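Local coordinates for protein epsin-1 (Saccharomyces cerevisiae, PDB 5LOZ) that binds membranes rich in phosphatidylinositol 4,5- and 3,5-bisphosphate through its ENTH domain and is required for endocytosis and actin localization, at residues H19-D24 and A63-D68; K55-I60 and G106-V111; Y69-G74 and A118-D123. All coordinates share one frame; numbering follows the deposited sequence.

Interaction 1 (H19-D24 and A63-D68); sequences HQVSKD and ALTVID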
# COMPACT_ATOMS: atom_id res chain seq x y z
N HIS A 19 5.60 7.87 -9.10
CA HIS A 19 5.48 6.80 -8.05
C HIS A 19 5.65 7.26 -6.60
O HIS A 19 5.39 6.50 -5.68
CB HIS A 19 6.39 5.62 -8.32
CG HIS A 19 7.85 5.91 -8.16
ND1 HIS A 19 8.47 5.96 -6.93
CD2 HIS A 19 8.82 6.10 -9.09
CE1 HIS A 19 9.76 6.20 -7.11
NE2 HIS A 19 10.00 6.30 -8.41
N GLN A 20 6.08 8.50 -6.37
CA GLN A 20 6.18 9.03 -5.02
C GLN A 20 4.83 9.39 -4.42
O GLN A 20 4.03 10.03 -5.03
CB GLN A 20 7.13 10.20 -4.98
CG GLN A 20 8.58 9.85 -5.34
CD GLN A 20 8.88 10.01 -6.85
OE1 GLN A 20 7.97 10.11 -7.68
NE2 GLN A 20 10.13 10.01 -7.19
N VAL A 21 4.57 8.92 -3.20
CA VAL A 21 3.33 9.22 -2.49
C VAL A 21 3.59 10.39 -1.53
O VAL A 21 4.61 10.43 -0.82
CB VAL A 21 2.83 7.98 -1.71
CG1 VAL A 21 1.52 8.28 -1.01
CG2 VAL A 21 2.69 6.78 -2.66
N SER A 22 2.70 11.37 -1.55
CA SER A 22 2.76 12.49 -0.63
C SER A 22 2.64 12.05 0.87
O SER A 22 1.83 11.15 1.23
CB SER A 22 1.63 13.48 -0.97
OG SER A 22 1.17 14.20 0.17
N LYS A 23 3.43 12.71 1.72
CA LYS A 23 3.32 12.51 3.18
C LYS A 23 1.93 12.87 3.70
O LYS A 23 1.37 12.19 4.53
CB LYS A 23 4.36 13.37 3.91
CG LYS A 23 4.67 12.90 5.33
CD LYS A 23 5.64 13.88 6.07
CE LYS A 23 6.99 14.05 5.33
NZ LYS A 23 8.08 14.72 6.14
N ASP A 24 1.39 13.97 3.20
CA ASP A 24 0.01 14.37 3.46
C ASP A 24 -0.97 13.18 3.35
O ASP A 24 -1.76 12.89 4.28
CB ASP A 24 -0.42 15.40 2.40
CG ASP A 24 -0.38 16.80 2.88
OD1 ASP A 24 0.57 17.52 2.49
OD2 ASP A 24 -1.33 17.18 3.62
N ALA A 63 0.33 1.88 -4.26
CA ALA A 63 -0.52 1.07 -3.42
C ALA A 63 0.33 0.34 -2.37
O ALA A 63 -0.00 0.33 -1.18
CB ALA A 63 -1.32 0.09 -4.23
N LEU A 64 1.46 -0.22 -2.81
CA LEU A 64 2.36 -0.92 -1.91
C LEU A 64 2.97 0.00 -0.91
O LEU A 64 3.16 -0.38 0.27
CB LEU A 64 3.45 -1.67 -2.70
CG LEU A 64 3.03 -2.90 -3.53
CD1 LEU A 64 4.18 -3.33 -4.48
CD2 LEU A 64 2.60 -4.08 -2.62
N THR A 65 3.28 1.23 -1.32
CA THR A 65 3.77 2.29 -0.40
C THR A 65 2.74 2.67 0.65
O THR A 65 3.06 2.81 1.83
CB THR A 65 4.20 3.58 -1.17
OG1 THR A 65 5.20 3.23 -2.13
CG2 THR A 65 4.74 4.62 -0.25
N VAL A 66 1.49 2.82 0.21
CA VAL A 66 0.41 3.07 1.12
C VAL A 66 0.26 1.90 2.09
O VAL A 66 0.18 2.12 3.31
CB VAL A 66 -0.91 3.33 0.36
CG1 VAL A 66 -2.06 3.45 1.30
CG2 VAL A 66 -0.77 4.59 -0.51
N ILE A 67 0.25 0.65 1.57
CA ILE A 67 0.10 -0.51 2.47
C ILE A 67 1.21 -0.59 3.54
O ILE A 67 0.97 -0.90 4.71
CB ILE A 67 -0.04 -1.82 1.71
CG1 ILE A 67 -1.29 -1.79 0.83
CG2 ILE A 67 -0.07 -3.02 2.71
CD1 ILE A 67 -1.40 -2.92 -0.12
N ASP A 68 2.45 -0.28 3.14
CA ASP A 68 3.59 -0.28 4.05
C ASP A 68 3.35 0.71 5.19
O ASP A 68 3.57 0.35 6.37
CB ASP A 68 4.88 -0.00 3.30
CG ASP A 68 6.02 0.34 4.21
OD1 ASP A 68 6.57 -0.62 4.77
OD2 ASP A 68 6.31 1.56 4.44
O HOH W 1 5.62 4.13 -4.67

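Interaction 2 (K55-I60 and G106-V111); sequences KYWRHI and GQIVRV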
# COMPACT_ATOMS: atom_id res chain seq x y z
N LYS A 55 1.41 -1.69 -17.49
CA LYS A 55 1.50 -0.30 -17.95
C LYS A 55 1.23 0.67 -16.79
O LYS A 55 1.83 1.73 -16.69
CB LYS A 55 0.46 -0.07 -19.06
CG LYS A 55 0.39 1.34 -19.55
CD LYS A 55 -0.72 1.48 -20.63
CE LYS A 55 -1.04 2.95 -20.93
NZ LYS A 55 -2.11 3.12 -21.99
N TYR A 56 0.33 0.28 -15.90
CA TYR A 56 0.00 1.08 -14.72
C TYR A 56 0.75 0.62 -13.50
O TYR A 56 0.18 0.57 -12.42
CB TYR A 56 -1.49 1.02 -14.47
CG TYR A 56 -2.27 1.51 -15.66
CD1 TYR A 56 -2.30 2.86 -15.97
CD2 TYR A 56 -2.93 0.63 -16.49
CE1 TYR A 56 -2.99 3.32 -17.06
CE2 TYR A 56 -3.64 1.09 -17.59
CZ TYR A 56 -3.66 2.44 -17.87
OH TYR A 56 -4.35 2.93 -18.96
N TRP A 57 2.05 0.31 -13.67
CA TRP A 57 2.85 -0.12 -12.56
C TRP A 57 2.93 0.92 -11.43
O TRP A 57 3.21 0.54 -10.27
CB TRP A 57 4.27 -0.49 -13.03
CG TRP A 57 5.10 0.65 -13.57
CD1 TRP A 57 5.19 1.04 -14.87
CD2 TRP A 57 5.93 1.55 -12.83
NE1 TRP A 57 6.03 2.11 -14.99
CE2 TRP A 57 6.49 2.45 -13.75
CE3 TRP A 57 6.26 1.68 -11.48
CZ2 TRP A 57 7.36 3.47 -13.36
CZ3 TRP A 57 7.12 2.67 -11.11
CH2 TRP A 57 7.66 3.56 -12.03
N ARG A 58 2.73 2.21 -11.74
CA ARG A 58 2.74 3.25 -10.69
C ARG A 58 1.56 3.08 -9.73
O ARG A 58 1.71 3.34 -8.54
CB ARG A 58 2.82 4.67 -11.25
CG ARG A 58 4.11 5.00 -11.95
CD ARG A 58 4.01 6.29 -12.74
NE ARG A 58 5.32 6.59 -13.35
CZ ARG A 58 5.72 6.11 -14.54
NH1 ARG A 58 4.93 5.31 -15.22
NH2 ARG A 58 6.93 6.39 -15.01
N HIS A 59 0.43 2.58 -10.22
CA HIS A 59 -0.67 2.27 -9.37
C HIS A 59 -0.26 1.25 -8.33
O HIS A 59 -0.57 1.39 -7.15
CB HIS A 59 -1.86 1.71 -10.17
CG HIS A 59 -2.62 2.71 -10.96
ND1 HIS A 59 -3.51 2.34 -11.95
CD2 HIS A 59 -2.58 4.06 -10.98
CE1 HIS A 59 -4.02 3.43 -12.51
NE2 HIS A 59 -3.47 4.49 -11.93
N ILE A 60 0.44 0.23 -8.80
CA ILE A 60 0.90 -0.89 -7.97
C ILE A 60 1.95 -0.45 -6.97
O ILE A 60 1.79 -0.68 -5.78
CB ILE A 60 1.51 -2.04 -8.86
CG1 ILE A 60 0.50 -2.43 -9.97
CG2 ILE A 60 1.89 -3.20 -8.02
CD1 ILE A 60 0.93 -3.64 -10.83
N GLY A 106 9.96 -2.12 -13.07
CA GLY A 106 9.45 -3.22 -12.25
C GLY A 106 10.22 -3.50 -10.96
O GLY A 106 9.66 -4.01 -9.99
N GLN A 107 11.49 -3.16 -10.94
CA GLN A 107 12.30 -3.31 -9.72
C GLN A 107 11.77 -2.48 -8.54
O GLN A 107 11.95 -2.87 -7.38
CB GLN A 107 13.75 -2.97 -9.98
CG GLN A 107 14.00 -1.51 -10.20
CD GLN A 107 15.44 -1.22 -10.54
OE1 GLN A 107 16.32 -1.36 -9.67
NE2 GLN A 107 15.70 -0.81 -11.81
N ILE A 108 11.09 -1.36 -8.85
CA ILE A 108 10.48 -0.51 -7.85
C ILE A 108 9.35 -1.29 -7.18
O ILE A 108 9.28 -1.33 -5.96
CB ILE A 108 9.98 0.83 -8.48
CG1 ILE A 108 11.17 1.66 -9.00
CG2 ILE A 108 9.17 1.62 -7.47
CD1 ILE A 108 10.82 2.88 -9.91
N VAL A 109 8.48 -1.91 -7.97
CA VAL A 109 7.41 -2.80 -7.48
C VAL A 109 7.96 -3.96 -6.67
O VAL A 109 7.50 -4.18 -5.53
CB VAL A 109 6.56 -3.34 -8.62
CG1 VAL A 109 5.48 -4.32 -8.10
CG2 VAL A 109 5.88 -2.19 -9.41
N ARG A 110 8.97 -4.64 -7.22
CA ARG A 110 9.58 -5.80 -6.58
C ARG A 110 10.17 -5.46 -5.19
O ARG A 110 9.96 -6.21 -4.21
CB ARG A 110 10.68 -6.42 -7.48
CG ARG A 110 10.16 -7.05 -8.77
CD ARG A 110 11.16 -7.96 -9.37
NE ARG A 110 12.40 -7.33 -9.81
CZ ARG A 110 12.55 -6.71 -11.00
NH1 ARG A 110 11.54 -6.65 -11.83
NH2 ARG A 110 13.68 -6.15 -11.34
N VAL A 111 10.96 -4.38 -5.12
CA VAL A 111 11.54 -3.98 -3.84
C VAL A 111 10.46 -3.66 -2.77
O VAL A 111 10.51 -4.15 -1.63
CB VAL A 111 12.53 -2.85 -3.98
CG1 VAL A 111 12.94 -2.34 -2.61
CG2 VAL A 111 13.78 -3.35 -4.73

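Interaction 3 (Y69-G74 and A118-D123); sequences YLIRFG and ALLSDD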
# COMPACT_ATOMS: atom_id res chain seq x y z
N TYR A 69 2.92 1.93 4.87
CA TYR A 69 2.67 2.95 5.86
C TYR A 69 1.53 2.53 6.80
O TYR A 69 1.57 2.76 8.01
CB TYR A 69 2.33 4.27 5.22
CG TYR A 69 2.49 5.46 6.14
CD1 TYR A 69 3.73 6.06 6.30
CD2 TYR A 69 1.42 5.98 6.84
CE1 TYR A 69 3.90 7.16 7.12
CE2 TYR A 69 1.58 7.10 7.68
CZ TYR A 69 2.84 7.68 7.81
OH TYR A 69 3.09 8.77 8.61
N LEU A 70 0.50 1.90 6.23
CA LEU A 70 -0.67 1.52 6.96
C LEU A 70 -0.37 0.46 8.02
O LEU A 70 -0.94 0.50 9.10
CB LEU A 70 -1.74 0.99 6.00
CG LEU A 70 -2.55 1.99 5.18
CD1 LEU A 70 -3.66 1.31 4.38
CD2 LEU A 70 -3.13 3.07 6.11
N ILE A 71 0.47 -0.52 7.69
CA ILE A 71 0.79 -1.57 8.65
C ILE A 71 1.74 -1.06 9.73
O ILE A 71 1.81 -1.61 10.81
CB ILE A 71 1.29 -2.90 8.00
CG1 ILE A 71 2.69 -2.76 7.41
CG2 ILE A 71 0.26 -3.44 6.96
CD1 ILE A 71 3.35 -4.08 7.06
N ARG A 72 2.49 0.01 9.39
CA ARG A 72 3.39 0.63 10.32
C ARG A 72 2.72 1.71 11.20
O ARG A 72 3.16 1.94 12.33
CB ARG A 72 4.60 1.21 9.62
CG ARG A 72 5.58 0.21 9.05
CD ARG A 72 6.43 0.85 7.94
NE ARG A 72 7.25 1.90 8.46
CZ ARG A 72 7.56 3.03 7.83
NH1 ARG A 72 7.14 3.27 6.59
NH2 ARG A 72 8.33 3.93 8.45
N PHE A 73 1.66 2.35 10.69
CA PHE A 73 1.04 3.50 11.40
C PHE A 73 -0.47 3.40 11.54
O PHE A 73 -1.07 4.19 12.26
CB PHE A 73 1.35 4.81 10.65
CG PHE A 73 2.79 5.25 10.75
CD1 PHE A 73 3.73 4.83 9.79
CD2 PHE A 73 3.19 6.08 11.79
CE1 PHE A 73 5.10 5.27 9.88
CE2 PHE A 73 4.55 6.51 11.89
CZ PHE A 73 5.49 6.09 10.93
N GLY A 74 -1.11 2.49 10.80
CA GLY A 74 -2.56 2.43 10.77
C GLY A 74 -3.15 1.42 11.69
O GLY A 74 -2.45 0.81 12.48
N ALA A 118 8.74 -9.16 3.80
CA ALA A 118 9.77 -9.33 4.81
C ALA A 118 9.29 -8.77 6.17
O ALA A 118 9.46 -9.43 7.23
CB ALA A 118 11.08 -8.68 4.41
N LEU A 119 8.72 -7.56 6.15
CA LEU A 119 8.22 -6.96 7.36
C LEU A 119 7.09 -7.79 7.99
O LEU A 119 7.04 -7.95 9.22
CB LEU A 119 7.77 -5.53 7.13
CG LEU A 119 7.26 -4.75 8.34
CD1 LEU A 119 8.33 -4.73 9.49
CD2 LEU A 119 6.85 -3.26 7.97
N LEU A 120 6.19 -8.28 7.15
CA LEU A 120 5.07 -9.11 7.60
C LEU A 120 5.50 -10.47 8.19
O LEU A 120 4.74 -11.07 8.96
CB LEU A 120 4.05 -9.33 6.48
CG LEU A 120 3.21 -8.10 6.10
CD1 LEU A 120 2.42 -8.37 4.81
CD2 LEU A 120 2.26 -7.76 7.30
N SER A 121 6.68 -10.91 7.82
CA SER A 121 7.27 -12.12 8.39
C SER A 121 8.02 -11.85 9.69
O SER A 121 8.23 -12.76 10.50
CB SER A 121 8.19 -12.82 7.40
OG SER A 121 7.45 -13.45 6.34
N ASP A 122 8.41 -10.59 9.90
CA ASP A 122 9.25 -10.20 11.01
C ASP A 122 8.41 -9.59 12.12
O ASP A 122 8.41 -8.36 12.32
CB ASP A 122 10.34 -9.24 10.50
CG ASP A 122 11.50 -9.04 11.52
OD1 ASP A 122 11.36 -9.36 12.71
OD2 ASP A 122 12.53 -8.51 11.11
N ASP A 123 7.71 -10.45 12.87
CA ASP A 123 6.81 -9.96 13.91
C ASP A 123 7.55 -9.10 14.95
O ASP A 123 7.02 -8.13 15.45
CB ASP A 123 6.13 -11.13 14.66
CG ASP A 123 5.21 -11.93 13.77
OD1 ASP A 123 5.66 -12.37 12.70
OD2 ASP A 123 4.10 -12.15 14.17

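Interaction 1 (H19-D24 and A63-D68)
V21 and T65 meet tip to tip where an extended run of chain passes over a helix. CG2 of V21 lies 3.8 Å from CG2 of T65 and equally near its CB, a small methyl-to-methyl touch between two partly exposed residues. The other methyl, V21 CG1, leans on V66, coming within 4.4 Å of its CG2. The torsion of T65 sorts its two branches: with chi1 at -57° the methyl stands opposite the backbone N and faces V21, while OG1 sits beside that N and serves the polar side of the contact. There a water spans the gap, donating a hydrogen bond to H19 O at 2.6 Å and hydrogen-bonded to T65 OG1 at 2.7 Å. That hydroxyl is also bonded to A61 O, one turn back in helix 57-73, and to K112 NZ of helix 106-121. Further out, L26 of helix 23-32 packs on both V21 and V66, and S22 occupies the N-cap position of that same helix. The loop entering helix 23-32 is thus held to helix 57-73 by a few methyl groups and one bridging water, a lightly packed seam in which polar atoms are joined through solvent rather than directly.

Interaction 2 (K55-I60 and G106-V111)
The projecting CD1 methyl of I108 meets the six-membered part of the W57 indole, 3.9 Å from both CZ3 and CH2. The approach is oblique, neither over the ring nor squarely at its rim, and the two side chains slant across one another. W57 holds its ring here because chi1 is 66°, with CG lodged between the backbone N and the carbonyl carbon; the indole then stands up along the first turn of its helix like a fin. I108 touches its far end, while its root is met by the next bump, V109. CG2 of V109 settles against the backbone at W57 O (3.9 Å) and lies 4.3 Å from W57 CB, so one methyl fills the notch between the base of the indole and the helix backbone. The other branch, CG1, reaches CG2 of I60, 3.8 Å away, one turn further along. V109 therefore straddles W57 and I60, one methyl to each.

This is helix-to-helix packing within the all-helical ENTH superhelix, at the starts of helix 57-73 and helix 106-121. Neighbouring residues extend the same fit: A61 touches I108, L64 adjoins V109, and F95 from the loop before helix 106-121 also packs on V109. The indole has further company of its own. The side chain of R58 covers one face of it, R58 CG standing 3.7 Å above the ring plane toward the rim, and the guanidinium is tilted against the indole so that CZ2 of W57 stands 3.3 Å above the guanidinium plane, over its centre. The ring of H97 also meets the indole, with planes inclined by about 35°.

Interaction 3 (Y69-G74 and A118-D123)
Two helices of the ENTH superhelix come together near their C-terminal ends, where the last turns of helix 57-73 and helix 106-121 share a buried apolar patch. The terminal methyl of I71 is its hub: CD1 lies 3.7 Å from L119 CD2 and 3.8 Å from L120 CD2, fitting between two consecutive leucines. I71 and L119 run alongside each other with their ends pointing opposite ways, whereas L120 lies nearly perpendicular to the isoleucine. The reach of I71 follows from its chi1 of 71°, which places CG1 between the backbone N and the carbonyl carbon and sends the extended CG1-CD1 arm out to the leucines.

L119 CD2 has a second neighbour in the aliphatic stem of R72, with CG of R72 at 3.8 Å, again nearly perpendicular. That stem is bent at chi3 (64°), and its guanidinium forms salt bridges outside the contact, with D68 one turn earlier and with E129 of helix 123-133. A face of the same group rests near F73, whose CE1 is 3.8 Å above the guanidinium plane and offset toward the rim. R72 thus gives the leucine its methylenes and turns its charge to those acids.

Other helices close around the patch. V79 and C82 of helix 76-84 lie against I71, C82 also touches L120, and L126 of helix 123-133 packs on L119. Apolar side chains interlocked between helices that are not neighbours in sequence, with an arginine stem crossing at the margin, make this a local piece of the right-handed alpha-alpha superhelix that characterises ENTH domains.

From the N terminus, helix 5-13 leads to H19-D24, whose last residues begin helix 23-32; the chain then runs through helix 36-50 and enters helix 57-73, where interaction 1 closes the first loop at A63-D68. Before that closure, K55-I60 has opened interaction 2, so the two cross; interaction 2 closes only at the start of helix 106-121. Interaction 3 opens after interaction 1 is complete and crosses interaction 2, closing at A118-D123. Helix 57-73 carries one segment of all three. Interactions 2 and 3 join it near both ends to helix 106-121, their centres about 19 Å apart, while interaction 1 brings in the loop between helix 5-13 and helix 23-32, where H19 also touches W57 and I108.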